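Local atomic coordinates of folylpolyglutamate synthase/dihydrofolate synthase (Thermotoga maritima, PDB entry 1O5Z), a protein that probably adds L-glutamate to dihydropteroate and to tetrahydrofolate polyglutamates, using ATP and magnesium, in folate biosynthesis. Residues A[345-350]-A[414-419]. Residues are numbered along the deposited sequence; the frame is centred on the assembly and turned at random.
Sequences LSLVIG and ATVVTG
Val348, Val416 and Thr418 bury more surface than any of the other residues where 345-350 and 414-419 run side by side as parallel strands, their directions 23° apart. Val348 is gripped at both ends of its backbone: its N donates to Val416 O at 2.8 Å, and its O accepts Thr418 N at 3.1 Å, both donors lying nearly in line with the carbonyl they address. Further back, Ser346 N bonds to Ala414 O, and Ser346 O receives Val416 N at 2.9 Å in an almost straight bond (N-H...O 174°). The longer Gly350 N to Thr418 O bond, 3.3 Å, continues the pairing beyond the strand end. On the face bearing Ser346, Val348, Thr415 and Val417, the Val348 CG2 branch, beside its own backbone N, reaches back obliquely to Thr415 CG2 at 3.5 Å. Thr415 OG1 turns to Thr411 OG1 and Arg413 O instead. The two strands lie inside the six-stranded mixed sheet of the C-terminal glutamate ligase domain of the Mur ligase family, 414-418 between 316-320 and 345-349, which in turn pairs with 370-373. On the other face, Leu347 CD1 meets Thr418 CG2 at 3.6 Å and Val416 CG1 at 4.0 Å. Thr418 CG2 sits between its backbone N and carbonyl carbon, also bringing it alongside Ile349 CD1, while OG1 bonds to Asp321 O. Helix 326-339 packs over this face, with Leu332 on Val416 and Thr418. After the strands, Gly419 adopts a positive phi of 117°, and its CA makes a close C-H...O approach of 3.1 Å to Gly350 O.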
loop_
_atom_site.group_PDB
_atom_site.type_symbol
_atom_site.label_atom_id
_atom_site.label_comp_id
_atom_site.label_asym_id
_atom_site.label_seq_id
_atom_site.Cartn_x
_atom_site.Cartn_y
_atom_site.Cartn_z
ATOM N N LEU A 345 -21.599 -15.583 5.793
ATOM C CA LEU A 345 -20.892 -14.330 5.960
ATOM C C LEU A 345 -21.804 -13.216 6.399
ATOM O O LEU A 345 -22.987 -13.215 6.097
ATOM C CB LEU A 345 -20.262 -13.882 4.659
ATOM C CG LEU A 345 -19.202 -14.788 4.053
ATOM C CD1 LEU A 345 -18.768 -14.143 2.762
ATOM C CD2 LEU A 345 -17.998 -15.029 5.010
ATOM N N SER A 346 -21.213 -12.275 7.112
ATOM C CA SER A 346 -21.866 -11.062 7.550
ATOM C C SER A 346 -21.044 -9.907 6.976
ATOM O O SER A 346 -19.871 -10.057 6.727
ATOM C CB SER A 346 -21.900 -10.981 9.080
ATOM O OG SER A 346 -22.743 -11.964 9.623
ATOM N N LEU A 347 -21.702 -8.784 6.718
ATOM C CA LEU A 347 -21.121 -7.615 6.104
ATOM C C LEU A 347 -21.334 -6.496 7.064
ATOM O O LEU A 347 -22.469 -6.257 7.474
ATOM C CB LEU A 347 -21.882 -7.228 4.846
ATOM C CG LEU A 347 -21.444 -5.969 4.099
ATOM C CD1 LEU A 347 -19.969 -6.005 3.679
ATOM C CD2 LEU A 347 -22.315 -5.907 2.881
ATOM N N VAL A 348 -20.246 -5.799 7.377
ATOM C CA VAL A 348 -20.310 -4.520 8.040
ATOM C C VAL A 348 -19.785 -3.514 7.022
ATOM O O VAL A 348 -18.614 -3.569 6.635
ATOM C CB VAL A 348 -19.515 -4.529 9.353
ATOM C CG1 VAL A 348 -19.554 -3.149 10.046
ATOM C CG2 VAL A 348 -20.054 -5.656 10.279
ATOM N N ILE A 349 -20.687 -2.621 6.574
ATOM C CA ILE A 349 -20.398 -1.662 5.513
ATOM C C ILE A 349 -20.676 -0.174 5.893
ATOM O O ILE A 349 -21.688 0.168 6.483
ATOM C CB ILE A 349 -21.062 -2.123 4.180
ATOM C CG1 ILE A 349 -20.505 -1.346 2.973
ATOM C CG2 ILE A 349 -22.596 -2.089 4.251
ATOM C CD1 ILE A 349 -20.643 -2.098 1.703
ATOM N N GLY A 350 -19.685 0.675 5.640
ATOM C CA GLY A 350 -19.839 2.115 5.800
ATOM C C GLY A 350 -19.203 2.743 4.584
ATOM O O GLY A 350 -18.086 2.410 4.233
ATOM N N ALA A 414 -18.025 -15.186 10.102
ATOM C CA ALA A 414 -16.959 -14.515 9.401
ATOM C C ALA A 414 -17.487 -13.172 8.790
ATOM O O ALA A 414 -18.495 -13.152 8.054
ATOM C CB ALA A 414 -16.372 -15.451 8.335
ATOM N N THR A 415 -16.828 -12.059 9.152
ATOM C CA THR A 415 -17.369 -10.718 8.929
ATOM C C THR A 415 -16.477 -9.944 7.993
ATOM O O THR A 415 -15.281 -9.825 8.247
ATOM C CB THR A 415 -17.476 -9.977 10.242
ATOM O OG1 THR A 415 -18.440 -10.621 11.065
ATOM C CG2 THR A 415 -18.052 -8.576 10.047
ATOM N N VAL A 416 -17.072 -9.413 6.925
ATOM C CA VAL A 416 -16.415 -8.575 5.953
ATOM C C VAL A 416 -16.660 -7.126 6.371
ATOM O O VAL A 416 -17.785 -6.685 6.446
ATOM C CB VAL A 416 -16.973 -8.796 4.531
ATOM C CG1 VAL A 416 -16.360 -7.782 3.559
ATOM C CG2 VAL A 416 -16.743 -10.231 4.055
ATOM N N VAL A 417 -15.576 -6.400 6.653
ATOM C CA VAL A 417 -15.628 -4.996 6.986
ATOM C C VAL A 417 -15.081 -4.207 5.782
ATOM O O VAL A 417 -13.913 -4.293 5.433
ATOM C CB VAL A 417 -14.801 -4.710 8.275
ATOM C CG1 VAL A 417 -14.861 -3.235 8.633
ATOM C CG2 VAL A 417 -15.313 -5.540 9.433
ATOM N N THR A 418 -15.931 -3.408 5.165
ATOM C CA THR A 418 -15.569 -2.759 3.940
ATOM C C THR A 418 -16.401 -1.494 3.671
ATOM O O THR A 418 -17.277 -1.148 4.422
ATOM C CB THR A 418 -15.706 -3.836 2.789
ATOM O OG1 THR A 418 -15.144 -3.322 1.597
ATOM C CG2 THR A 418 -17.141 -4.149 2.395
ATOM N N GLY A 419 -16.099 -0.804 2.585
ATOM C CA GLY A 419 -16.840 0.390 2.178
ATOM C C GLY A 419 -15.997 1.636 2.177
ATOM O O GLY A 419 -16.272 2.562 1.430
#